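HI1317 (Haemophilus influenzae, PDB 1JOV) probably interconverts the alpha and beta anomers of D-glucose 6-phosphate. Local coordinates at residues Pro11-Val16 with Leu24-Ala29; Gly165-Cys170 with Cys193-Glu198; Leu57-Pro62 with Gly235-Gly240. All blocks are in the same frame, centred on the assembly; numbering follows the deposited sequence. Where two conformers were deposited one is given.

The three contacts sample separate parts of an all-beta fold. Contact 1 lies in an antiparallel sheet of five strands at the N-terminal end of the chain, contact 2 between neighbouring strands of a different antiparallel sheet, and contact 3 between two loops. Contacts 1 and 2 are on opposite sides of the chain's centre, their own centres about 37 Å apart; contact 3 has its centre about 25 Å from that of the first and about 28 Å from that of the second. Along the chain, contact 1 closes first, and contact 2 is nested within the long excursion closed by contact 3. Contacts 2 and 3 each come within about 8 Å, side chain to side chain, of a predicted active-site residue, whereas contact 1 is remote from both.

Contact 1. Residues Pro11-Val16 with Leu24-Ala29; sequences PELHLV and LHLKHA
Leu13 and Leu26 face each other as a non-hydrogen-bonded antiparallel pair, followed by the hydrogen-bonded pair His14-His25 and then by Leu15-Leu24. Three backbone bonds fix this register: His14 and His25 exchange two, the closer running from His25 N to His14 O (2.7 Å), and Lys27 N reaches Glu12 O at 2.9 Å. The same carbonyls also receive CA-H contacts, such as Leu24 CA to His14 O.

The tight side carries the four leucines. Leu15, its CG anti to the backbone N (chi1 -176°), brings CD1 to 3.8 Å from Leu24 CD2, and Leu13 CD1 lies 4.0 Å from Leu26 CD1. Tyr101, Leu98, Leu110, Phe112 and Val108 of strands 97-104 and 107-115 pack against this apolar layer.

The other face is more polar and more open. There Val16 stands over the His25 ring, its CG2 3.7 Å from the centroid and only 6° off the normal, an almost axial CH-pi contact. The ring is further held by a hydrogen bond between His25 NE2 and His18 NE2, near the hairpin turn. Lys27 leads away from the contact and is exposed.

Looser ties mark the end of the hairpin next to the leucine layer, where Glu12 and His28 both touch Ile103 of strand 97-104. Both carboxylate oxygens of Glu12 stay 3.7 Å from His28 ND1, and the carboxylate plane is turned 51° from the ring. A water links Glu12 OE2 to Ala29 N.

One face apolar and packed against a second sheet, the other carrying histidines and lysine, is the pattern of an amphipathic beta hairpin in the layered beta sandwich of the galactose mutarotase-like fold.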
ATOM      1  N   PRO A  11       7.798  24.828   0.459  1.00 24.68           N
ATOM      2  CA  PRO A  11       6.644  25.220   1.285  1.00 28.77           C
ATOM      3  C   PRO A  11       5.591  24.138   1.333  1.00 29.93           C
ATOM      4  O   PRO A  11       4.869  24.112   2.340  1.00 36.65           O
ATOM      5  CB  PRO A  11       6.081  26.481   0.570  1.00 38.30           C
ATOM      6  CG  PRO A  11       7.285  27.043  -0.146  1.00 33.95           C
ATOM      7  CD  PRO A  11       8.055  25.798  -0.631  1.00 45.07           C
ATOM      8  N   GLU A  12       5.542  23.269   0.316  1.00 25.27           N
ATOM      9  CA  GLU A  12       4.523  22.245   0.252  1.00 26.61           C
ATOM     10  C   GLU A  12       5.028  20.863   0.715  1.00 29.07           C
ATOM     11  O   GLU A  12       4.213  19.953   0.868  1.00 27.60           O
ATOM     12  CB  GLU A  12       3.990  22.207  -1.177  1.00 26.60           C
ATOM     13  CG  GLU A  12       3.281  23.566  -1.479  1.00 28.85           C
ATOM     14  CD  GLU A  12       2.963  23.782  -2.914  1.00 47.46           C
ATOM     15  OE1 GLU A  12       3.861  23.502  -3.728  1.00 38.65           O
ATOM     16  OE2 GLU A  12       1.827  24.232  -3.211  1.00 44.18           O
ATOM     17  N   LEU A  13       6.317  20.726   1.051  1.00 27.78           N
ATOM     18  CA  LEU A  13       6.886  19.374   1.314  1.00 23.86           C
ATOM     19  C   LEU A  13       7.824  19.450   2.479  1.00 19.42           C
ATOM     20  O   LEU A  13       8.902  20.081   2.370  1.00 25.42           O
ATOM     21  CB  LEU A  13       7.680  18.898   0.120  1.00 27.88           C
ATOM     22  CG  LEU A  13       8.069  17.439   0.066  1.00 22.54           C
ATOM     23  CD1 LEU A  13       6.897  16.518   0.189  1.00 19.56           C
ATOM     24  CD2 LEU A  13       8.792  17.219  -1.299  1.00 27.38           C
ATOM     25  N   HIS A  14       7.488  18.784   3.582  0.70 25.75           N
ATOM     26  CA  HIS A  14       8.321  18.817   4.738  0.70 21.37           C
ATOM     27  C   HIS A  14       8.684  17.460   5.194  0.70 30.97           C
ATOM     28  O   HIS A  14       7.946  16.505   4.973  0.70 25.97           O
ATOM     29  CB  HIS A  14       7.640  19.517   5.949  0.70 26.78           C
ATOM     30  CG  HIS A  14       7.118  20.887   5.660  0.70 35.01           C
ATOM     31  ND1 HIS A  14       7.703  22.042   6.155  0.70 27.85           N
ATOM     32  CD2 HIS A  14       6.045  21.283   4.945  0.70 29.84           C
ATOM     33  CE1 HIS A  14       7.018  23.089   5.733  0.70 31.62           C
ATOM     34  NE2 HIS A  14       5.997  22.655   5.013  0.70 41.91           N
ATOM     35  N   LEU A  15       9.800  17.373   5.887  1.00 20.64           N
ATOM     36  CA  LEU A  15      10.235  16.095   6.476  1.00 21.19           C
ATOM     37  C   LEU A  15      10.057  16.221   7.973  1.00 23.92           C
ATOM     38  O   LEU A  15      10.617  17.129   8.564  1.00 23.86           O
ATOM     39  CB  LEU A  15      11.686  15.786   6.107  1.00 21.32           C
ATOM     40  CG  LEU A  15      12.125  14.414   6.623  1.00 18.69           C
ATOM     41  CD1 LEU A  15      11.275  13.321   5.819  1.00 23.60           C
ATOM     42  CD2 LEU A  15      13.556  14.083   6.474  1.00 21.13           C
ATOM     43  N   VAL A  16       9.238  15.317   8.526  1.00 23.54           N
ATOM     44  CA  VAL A  16       8.804  15.362   9.948  1.00 21.78           C
ATOM     45  C   VAL A  16       9.039  14.017  10.563  1.00 28.62           C
ATOM     46  O   VAL A  16       8.634  12.964  10.031  1.00 26.22           O
ATOM     47  CB  VAL A  16       7.356  15.762  10.014  1.00 19.89           C
ATOM     48  CG1 VAL A  16       6.712  15.569  11.496  1.00 24.40           C
ATOM     49  CG2 VAL A  16       6.994  17.066   9.298  1.00 20.09           C
ATOM     50  N   LEU A  24       7.740  12.179   5.090  1.00 16.78           N
ATOM     51  CA  LEU A  24       7.472  13.356   4.343  1.00 20.79           C
ATOM     52  C   LEU A  24       6.026  13.715   4.436  1.00 22.43           C
ATOM     53  O   LEU A  24       5.141  12.832   4.270  1.00 20.93           O
ATOM     54  CB  LEU A  24       7.775  13.130   2.858  1.00 20.68           C
ATOM     55  CG  LEU A  24       9.170  13.066   2.486  1.00 17.92           C
ATOM     56  CD1 LEU A  24       9.337  12.516   1.050  1.00 21.81           C
ATOM     57  CD2 LEU A  24       9.705  14.489   2.537  1.00 21.79           C
ATOM     58  N   HIS A  25       5.760  15.015   4.618  1.00 19.11           N
ATOM     59  CA  HIS A  25       4.410  15.541   4.560  1.00 20.23           C
ATOM     60  C   HIS A  25       4.232  16.441   3.315  1.00 24.28           C
ATOM     61  O   HIS A  25       4.938  17.428   3.149  1.00 26.15           O
ATOM     62  CB  HIS A  25       4.105  16.435   5.768  1.00 21.87           C
ATOM     63  CG  HIS A  25       4.060  15.726   7.124  1.00 21.32           C
ATOM     64  ND1 HIS A  25       3.283  16.166   8.167  1.00 38.60           N
ATOM     65  CD2 HIS A  25       4.706  14.617   7.546  1.00 21.92           C
ATOM     66  CE1 HIS A  25       3.431  15.363   9.208  1.00 30.06           C
ATOM     67  NE2 HIS A  25       4.298  14.412   8.854  1.00 26.21           N
ATOM     68  N   LEU A  26       3.285  16.113   2.444  1.00 21.31           N
ATOM     69  CA  LEU A  26       2.958  16.906   1.283  1.00 19.60           C
ATOM     70  C   LEU A  26       1.581  17.597   1.491  1.00 24.77           C
ATOM     71  O   LEU A  26       0.590  16.934   1.892  1.00 24.07           O
ATOM     72  CB  LEU A  26       2.777  15.912   0.176  1.00 20.99           C
ATOM     73  CG  LEU A  26       2.389  16.633  -1.102  1.00 20.94           C
ATOM     74  CD1 LEU A  26       3.473  17.576  -1.621  1.00 29.21           C
ATOM     75  CD2 LEU A  26       1.970  15.590  -2.195  1.00 26.78           C
ATOM     76  N   LYS A  27       1.519  18.921   1.287  1.00 24.16           N
ATOM     77  CA  LYS A  27       0.247  19.662   1.300  1.00 22.59           C
ATOM     78  C   LYS A  27       0.204  20.553   0.078  1.00 25.87           C
ATOM     79  O   LYS A  27       1.000  21.501  -0.030  1.00 28.39           O
ATOM     80  CB  LYS A  27       0.108  20.517   2.546  1.00 30.67           C
ATOM     81  CG  LYS A  27      -0.164  19.664   3.735  1.00 32.50           C
ATOM     82  CD  LYS A  27      -0.423  20.533   5.005  1.00 41.34           C
ATOM     83  CE  LYS A  27      -0.627  19.661   6.253  1.00 60.15           C
ATOM     84  NZ  LYS A  27       0.338  18.503   6.322  1.00 41.82           N
ATOM     85  N   HIS A  28      -0.681  20.207  -0.840  1.00 25.19           N
ATOM     86  CA  HIS A  28      -0.647  20.815  -2.160  1.00 29.30           C
ATOM     87  C   HIS A  28      -2.032  20.963  -2.669  1.00 29.53           C
ATOM     88  O   HIS A  28      -2.935  20.496  -2.054  1.00 29.44           O
ATOM     89  CB  HIS A  28       0.107  19.864  -3.075  1.00 28.66           C
ATOM     90  CG  HIS A  28       0.248  20.342  -4.505  1.00 27.35           C
ATOM     91  ND1 HIS A  28       1.349  21.029  -4.922  1.00 32.19           N
ATOM     92  CD2 HIS A  28      -0.481  20.085  -5.610  1.00 24.73           C
ATOM     93  CE1 HIS A  28       1.275  21.239  -6.232  1.00 26.82           C
ATOM     94  NE2 HIS A  28       0.183  20.663  -6.673  1.00 27.46           N
ATOM     95  N   ALA A  29      -2.178  21.718  -3.740  1.00 28.51           N
ATOM     96  CA  ALA A  29      -3.512  21.831  -4.315  1.00 39.58           C
ATOM     97  C   ALA A  29      -4.131  20.477  -4.545  1.00 33.91           C
ATOM     98  O   ALA A  29      -5.338  20.282  -4.313  1.00 39.16           O
ATOM     99  CB  ALA A  29      -3.438  22.576  -5.605  1.00 38.45           C
TER
HETATM  100  O   HOH W   1      -0.385  23.703  -5.012  1.00 32.74           O

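Contact 2. Residues Gly165-Cys170 with Cys193-Glu198; sequences GLPETC and CIYSAE
Cys170 and Tyr195 mark the nearest approach of the two backbones, CA to CA 4.6 Å. Here strand 191-196 diverges from strand 169-172, while Tyr195 stays bonded to Phe223 on its other side. No direct hydrogen bond joins the two segments; the pairing is taken up one residue further on, between Ile194 and Phe171. A water bridges the gap, donating to Thr169 O and accepting from Ser196 N at 3.0 Å. Before the strand, residues 165-168 loop round the tyrosine.

The Tyr195 ring is the centre of the contact, packed on both faces. Over one, Leu166 CB sits 3.3 Å above the ring plane, offset toward the rim, while Leu166 CD1 is 3.3 Å from Tyr195 CE1, a tight fit. Over the other, Cys170 CB is placed almost on the ring normal (8°), 3.8 Å from the centroid. At the edge, Pro167 O lies in the ring plane, 3.3 Å from Tyr195 CE2, and Pro167 CD touches Tyr195 CD2. This packing limits the turning of the ring. The hydroxyl bonds to Arg185 and, through a water, to Pro167 O.

Cys170 turns its SG between its own N and carbonyl carbon (chi1 67°), toward Cys193; the sulfur also makes a distant sulfur-aromatic contact above the Tyr195 face, 4.7 Å from the centroid. In one conformer of Cys193 the SG atoms of Cys170 and Cys193 are 3.3 Å apart, too long for a covalent bond; the spacing may differ in the other. Because a Cys170-Cys193 disulfide has been seen for this protein, the pair is consistent with a link that can be open or closed beside the tyrosine.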
ATOM      1  N   GLY A 165     -15.380  -6.500  -9.395  1.00 36.18           N
ATOM      2  CA  GLY A 165     -14.389  -6.765 -10.422  1.00 34.30           C
ATOM      3  C   GLY A 165     -13.403  -7.895 -10.241  1.00 30.25           C
ATOM      4  O   GLY A 165     -12.627  -8.163 -11.151  1.00 34.97           O
ATOM      5  N   LEU A 166     -13.437  -8.609  -9.117  1.00 27.02           N
ATOM      6  CA  LEU A 166     -12.562  -9.768  -8.994  1.00 41.87           C
ATOM      7  C   LEU A 166     -13.206 -11.056  -9.574  1.00 46.81           C
ATOM      8  O   LEU A 166     -14.410 -11.104  -9.794  1.00 44.93           O
ATOM      9  CB  LEU A 166     -12.135  -9.927  -7.518  1.00 31.58           C
ATOM     10  CG  LEU A 166     -11.146  -8.859  -6.984  1.00 41.75           C
ATOM     11  CD1 LEU A 166     -10.974  -8.996  -5.472  1.00 42.98           C
ATOM     12  CD2 LEU A 166      -9.802  -8.979  -7.696  1.00 31.22           C
ATOM     13  N   PRO A 167     -12.409 -12.086  -9.814  1.00 40.68           N
ATOM     14  CA  PRO A 167     -12.867 -13.326 -10.474  1.00 35.13           C
ATOM     15  C   PRO A 167     -13.902 -13.984  -9.536  1.00 53.22           C
ATOM     16  O   PRO A 167     -14.086 -13.512  -8.395  1.00 42.16           O
ATOM     17  CB  PRO A 167     -11.610 -14.180 -10.406  1.00 31.66           C
ATOM     18  CG  PRO A 167     -10.505 -13.209 -10.743  1.00 46.87           C
ATOM     19  CD  PRO A 167     -10.919 -11.872 -10.117  1.00 34.23           C
ATOM     20  N   GLU A 168     -14.542 -15.079  -9.995  1.00 39.70           N
ATOM     21  CA  GLU A 168     -15.479 -15.787  -9.156  1.00 48.27           C
ATOM     22  C   GLU A 168     -14.805 -16.999  -8.512  1.00 55.34           C
ATOM     23  O   GLU A 168     -15.458 -17.866  -7.968  1.00 44.27           O
ATOM     24  CB  GLU A 168     -16.739 -16.163  -9.929  1.00 58.55           C
ATOM     25  CG  GLU A 168     -17.402 -14.991 -10.667  1.00 51.88           C
ATOM     26  CD  GLU A 168     -18.800 -15.357 -11.136  1.00 67.78           C
ATOM     27  OE1 GLU A 168     -19.497 -16.013 -10.332  1.00 53.32           O
ATOM     28  OE2 GLU A 168     -19.190 -15.014 -12.289  1.00 44.75           O
ATOM     29  N   THR A 169     -13.473 -17.068  -8.599  1.00 35.52           N
ATOM     30  CA  THR A 169     -12.752 -18.046  -7.827  1.00 32.83           C
ATOM     31  C   THR A 169     -11.420 -17.398  -7.329  1.00 32.33           C
ATOM     32  O   THR A 169     -10.926 -16.433  -7.900  1.00 38.59           O
ATOM     33  CB  THR A 169     -12.427 -19.279  -8.684  1.00 36.49           C
ATOM     34  OG1 THR A 169     -11.583 -20.183  -7.962  1.00 37.77           O
ATOM     35  CG2 THR A 169     -11.529 -18.954  -9.822  1.00 43.12           C
ATOM     36  N   CYS A 170     -10.814 -18.022  -6.335  1.00 33.55           N
ATOM     37  CA  CYS A 170      -9.573 -17.524  -5.780  1.00 34.99           C
ATOM     38  C   CYS A 170      -9.011 -18.642  -4.971  1.00 35.24           C
ATOM     39  O   CYS A 170      -9.717 -19.616  -4.644  1.00 40.98           O
ATOM     40  CB  CYS A 170      -9.838 -16.297  -4.859  1.00 35.30           C
ATOM     41  SG  CYS A 170     -10.761 -16.617  -3.299  1.00 39.92           S
ATOM     42  N   CYS A 193      -7.254 -14.190   0.600  0.60 26.75           N
ATOM     43  CA  CYS A 193      -7.309 -14.947  -0.631  0.60 38.39           C
ATOM     44  C   CYS A 193      -6.601 -14.340  -1.820  0.60 32.35           C
ATOM     45  O   CYS A 193      -6.608 -13.127  -2.023  0.60 24.65           O
ATOM     46  CB  CYS A 193      -8.761 -15.272  -0.971  0.60 33.37           C
ATOM     47  SG  CYS A 193      -9.681 -13.925  -1.699  0.60 30.50           S
ATOM     48  N   ILE A 194      -5.996 -15.182  -2.616  1.00 32.34           N
ATOM     49  CA  ILE A 194      -5.248 -14.756  -3.773  1.00 27.47           C
ATOM     50  C   ILE A 194      -6.001 -14.994  -5.063  1.00 30.28           C
ATOM     51  O   ILE A 194      -6.273 -16.149  -5.430  1.00 35.35           O
ATOM     52  CB  ILE A 194      -3.920 -15.514  -3.849  1.00 34.24           C
ATOM     53  CG1 ILE A 194      -3.188 -15.447  -2.504  1.00 27.55           C
ATOM     54  CG2 ILE A 194      -3.024 -14.952  -4.943  1.00 30.74           C
ATOM     55  CD1 ILE A 194      -1.982 -16.365  -2.416  1.00 30.88           C
ATOM     56  N   TYR A 195      -6.348 -13.933  -5.758  1.00 26.92           N
ATOM     57  CA  TYR A 195      -6.960 -14.021  -7.055  1.00 30.32           C
ATOM     58  C   TYR A 195      -5.944 -13.853  -8.186  1.00 43.09           C
ATOM     59  O   TYR A 195      -4.967 -13.111  -8.075  1.00 31.24           O
ATOM     60  CB  TYR A 195      -7.906 -12.855  -7.305  1.00 27.57           C
ATOM     61  CG  TYR A 195      -9.199 -12.770  -6.491  1.00 37.10           C
ATOM     62  CD1 TYR A 195      -9.209 -12.267  -5.198  1.00 28.10           C
ATOM     63  CD2 TYR A 195     -10.420 -13.138  -7.049  1.00 41.47           C
ATOM     64  CE1 TYR A 195     -10.386 -12.123  -4.469  1.00 34.45           C
ATOM     65  CE2 TYR A 195     -11.583 -13.003  -6.342  1.00 42.54           C
ATOM     66  CZ  TYR A 195     -11.586 -12.505  -5.051  1.00 45.10           C
ATOM     67  OH  TYR A 195     -12.806 -12.371  -4.354  1.00 34.21           O
ATOM     68  N   SER A 196      -6.177 -14.556  -9.279  0.50 28.51           N
ATOM     69  CA  SER A 196      -5.458 -14.304 -10.495  0.50 33.81           C
ATOM     70  C   SER A 196      -5.943 -12.926 -10.912  0.50 32.45           C
ATOM     71  O   SER A 196      -7.071 -12.561 -10.652  0.50 50.43           O
ATOM     72  CB  SER A 196      -5.808 -15.343 -11.591  0.50 31.29           C
ATOM     73  OG  SER A 196      -5.471 -16.662 -11.170  0.50 31.43           O
ATOM     74  N   ALA A 197      -5.071 -12.144 -11.513  1.00 29.91           N
ATOM     75  CA  ALA A 197      -5.336 -10.797 -12.007  1.00 29.10           C
ATOM     76  C   ALA A 197      -5.829 -10.808 -13.436  1.00 38.81           C
ATOM     77  O   ALA A 197      -5.168 -10.311 -14.358  1.00 51.34           O
ATOM     78  CB  ALA A 197      -4.041  -9.958 -11.947  1.00 28.54           C
ATOM     79  N   GLU A 198      -7.024 -11.337 -13.638  1.00 49.56           N
ATOM     80  CA  GLU A 198      -7.549 -11.464 -14.983  1.00 47.84           C
ATOM     81  C   GLU A 198      -7.722 -10.121 -15.639  1.00 38.66           C
ATOM     82  O   GLU A 198      -7.286  -9.891 -16.768  1.00 51.10           O
ATOM     83  CB  GLU A 198      -8.881 -12.221 -14.941  1.00 46.80           C
ATOM     84  CG  GLU A 198      -8.762 -13.665 -14.463  1.00 51.52           C
ATOM     85  CD  GLU A 198      -7.701 -14.449 -15.219  1.00 73.63           C
ATOM     86  OE1 GLU A 198      -6.950 -13.840 -16.015  1.00 65.69           O
ATOM     87  OE2 GLU A 198      -7.606 -15.681 -15.010  1.00 97.28           O
TER
HETATM   88  O   HOH W   2     -14.773 -11.911  -5.885  1.00 39.68           O
HETATM   89  O   HOH W   3      -8.724 -16.074  -9.498  1.00 33.62           O

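Contact 3. Residues Leu57-Pro62 with Gly235-Gly240; sequences LSEVEP and GMSETG
Gly235 offers its carbonyl oxygen to Ser58 OG, which donates at 2.6 Å from within the carbonyl plane. The same hydroxyl accepts from Val60 N (3.0 Å from Ser58 OG), so one small side chain both closes its own turn and ties it to the other loop. Val60 CG2 rests against the same Gly235 O at 3.3 Å. The positive phi of Gly235, 70°, suits a residue without a side chain, and a bound Tris molecule, probably from the crystallisation liquor, lies about 3 Å from it.

The motif is an ST turn at Ser58, overlaid on a type I beta turn from Ser58 to Glu61 whose Glu61 N bonds to Ser58 O. It belongs to the loop between strands 41-47 and 75-76; its partner is the loop between 222-227 and 244-251, where the Met236 side chain is about 8 Å from that of His150, a predicted active-site residue.

Glu59 bends back at chi2 (-82°) to bring its carboxylate across to Ser237, where OE2 makes a weak and doubtful bond to Ser237 OG. More secure is the water between them: it donates to Glu59 OE1 at 2.7 Å and accepts from Ser237 N at 2.9 Å.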
ATOM      1  N   LEU A  57      -4.300   3.764   8.417  1.00 19.00           N
ATOM      2  CA  LEU A  57      -3.072   3.645   9.212  1.00 19.29           C
ATOM      3  C   LEU A  57      -3.536   3.255  10.619  1.00 23.53           C
ATOM      4  O   LEU A  57      -4.446   3.917  11.138  1.00 27.11           O
ATOM      5  CB  LEU A  57      -2.307   4.951   9.327  1.00 19.59           C
ATOM      6  CG  LEU A  57      -1.083   4.958  10.206  1.00 21.19           C
ATOM      7  CD1 LEU A  57      -0.016   3.953   9.642  1.00 21.98           C
ATOM      8  CD2 LEU A  57      -0.506   6.385  10.166  1.00 28.26           C
ATOM      9  N   SER A  58      -2.932   2.217  11.193  1.00 23.64           N
ATOM     10  CA  SER A  58      -3.331   1.759  12.559  1.00 23.20           C
ATOM     11  C   SER A  58      -3.253   2.875  13.582  1.00 19.06           C
ATOM     12  O   SER A  58      -2.283   3.653  13.624  1.00 23.31           O
ATOM     13  CB  SER A  58      -2.399   0.671  13.037  1.00 34.95           C
ATOM     14  OG  SER A  58      -2.686   0.401  14.405  1.00 33.52           O
ATOM     15  N   GLU A  59      -4.344   2.989  14.358  1.00 22.98           N
ATOM     16  CA  GLU A  59      -4.419   4.033  15.375  1.00 28.02           C
ATOM     17  C   GLU A  59      -3.450   3.763  16.524  1.00 27.40           C
ATOM     18  O   GLU A  59      -3.148   4.655  17.332  1.00 33.28           O
ATOM     19  CB  GLU A  59      -5.865   4.324  15.828  1.00 28.79           C
ATOM     20  CG  GLU A  59      -6.461   3.279  16.754  1.00 36.26           C
ATOM     21  CD  GLU A  59      -7.032   2.057  16.060  1.00 41.74           C
ATOM     22  OE1 GLU A  59      -6.765   1.823  14.851  1.00 24.79           O
ATOM     23  OE2 GLU A  59      -7.743   1.285  16.745  1.00 33.72           O
ATOM     24  N   VAL A  60      -2.909   2.563  16.513  1.00 28.58           N
ATOM     25  CA  VAL A  60      -1.893   2.248  17.494  1.00 31.56           C
ATOM     26  C   VAL A  60      -0.515   2.035  16.888  1.00 29.21           C
ATOM     27  O   VAL A  60       0.342   1.434  17.506  1.00 33.91           O
ATOM     28  CB  VAL A  60      -2.329   1.037  18.328  1.00 29.89           C
ATOM     29  CG1 VAL A  60      -3.517   1.384  19.196  1.00 50.33           C
ATOM     30  CG2 VAL A  60      -2.652  -0.126  17.414  1.00 34.03           C
ATOM     31  N   GLU A  61      -0.317   2.588  15.719  1.00 32.05           N
ATOM     32  CA  GLU A  61       0.968   2.438  15.056  1.00 28.66           C
ATOM     33  C   GLU A  61       2.131   3.060  15.879  1.00 24.09           C
ATOM     34  O   GLU A  61       2.124   4.240  16.188  1.00 29.57           O
ATOM     35  CB  GLU A  61       0.952   3.066  13.651  1.00 24.79           C
ATOM     36  CG  GLU A  61       2.298   3.121  12.928  1.00 30.80           C
ATOM     37  CD  GLU A  61       3.026   1.773  12.795  1.00 20.43           C
ATOM     38  OE1 GLU A  61       2.385   0.760  12.449  1.00 26.07           O
ATOM     39  OE2 GLU A  61       4.244   1.757  13.037  1.00 24.11           O
ATOM     40  N   PRO A  62       3.117   2.195  16.214  1.00 24.91           N
ATOM     41  CA  PRO A  62       4.286   2.652  17.004  1.00 31.76           C
ATOM     42  C   PRO A  62       5.339   3.578  16.385  1.00 39.76           C
ATOM     43  O   PRO A  62       6.143   4.300  17.037  1.00 32.24           O
ATOM     44  CB  PRO A  62       4.950   1.322  17.511  1.00 36.36           C
ATOM     45  CG  PRO A  62       4.219   0.104  16.818  1.00 37.34           C
ATOM     46  CD  PRO A  62       3.071   0.725  16.043  1.00 21.82           C
ATOM     47  N   GLY A 235       0.259  -4.853  15.876  1.00 36.71           N
ATOM     48  CA  GLY A 235       0.040  -3.472  15.500  1.00 38.63           C
ATOM     49  C   GLY A 235      -1.387  -3.026  15.162  1.00 31.32           C
ATOM     50  O   GLY A 235      -1.518  -1.856  14.793  1.00 31.26           O
ATOM     51  N   MET A 236      -2.419  -3.877  15.360  1.00 32.22           N
ATOM     52  CA  MET A 236      -3.825  -3.568  15.121  1.00 24.34           C
ATOM     53  C   MET A 236      -4.529  -3.674  16.440  1.00 41.86           C
ATOM     54  O   MET A 236      -4.195  -4.562  17.255  1.00 35.69           O
ATOM     55  CB  MET A 236      -4.474  -4.486  14.147  1.00 26.00           C
ATOM     56  CG  MET A 236      -3.958  -4.372  12.710  1.00 25.86           C
ATOM     57  SD  MET A 236      -4.770  -5.254  11.522  1.00 30.20           S
ATOM     58  CE  MET A 236      -6.338  -4.588  11.263  1.00 23.11           C
ATOM     59  N   SER A 237      -5.402  -2.709  16.647  1.00 30.40           N
ATOM     60  CA  SER A 237      -6.280  -2.685  17.838  1.00 39.85           C
ATOM     61  C   SER A 237      -7.260  -3.778  17.634  1.00 39.30           C
ATOM     62  O   SER A 237      -7.324  -4.423  16.590  1.00 42.81           O
ATOM     63  CB  SER A 237      -7.023  -1.364  17.859  1.00 27.44           C
ATOM     64  OG  SER A 237      -8.146  -1.521  17.038  1.00 30.57           O
ATOM     65  N   GLU A 238      -8.129  -4.026  18.631  1.00 48.26           N
ATOM     66  CA  GLU A 238      -9.077  -5.121  18.478  1.00 37.24           C
ATOM     67  C   GLU A 238     -10.240  -4.757  17.591  1.00 32.28           C
ATOM     68  O   GLU A 238     -10.977  -5.619  17.076  1.00 39.66           O
ATOM     69  CB  GLU A 238      -9.613  -5.442  19.871  1.00 55.80           C
ATOM     70  CG  GLU A 238      -9.948  -6.897  20.107  1.00 50.97           C
ATOM     71  CD  GLU A 238     -10.395  -7.093  21.530  1.00 72.30           C
ATOM     72  OE1 GLU A 238     -11.610  -6.913  21.776  1.00 49.35           O
ATOM     73  OE2 GLU A 238      -9.527  -7.377  22.389  1.00 65.43           O
ATOM     74  N   THR A 239     -10.331  -3.481  17.262  1.00 34.11           N
ATOM     75  CA  THR A 239     -11.401  -2.887  16.457  1.00 33.34           C
ATOM     76  C   THR A 239     -10.936  -2.403  15.049  1.00 24.92           C
ATOM     77  O   THR A 239     -11.762  -1.983  14.239  1.00 28.06           O
ATOM     78  CB  THR A 239     -11.965  -1.703  17.256  1.00 34.42           C
ATOM     79  OG1 THR A 239     -13.013  -1.071  16.497  1.00 45.18           O
ATOM     80  CG2 THR A 239     -10.852  -0.698  17.545  1.00 32.07           C
ATOM     81  N   GLY A 240      -9.636  -2.463  14.811  1.00 30.11           N
ATOM     82  CA  GLY A 240      -9.051  -2.021  13.561  1.00 35.33           C
ATOM     83  C   GLY A 240      -9.662  -2.640  12.323  1.00 28.50           C
ATOM     84  O   GLY A 240      -9.809  -1.948  11.340  1.00 26.12           O
TER
HETATM   85  O   HOH W   4      -5.799  -0.732  14.592  1.00 31.54           O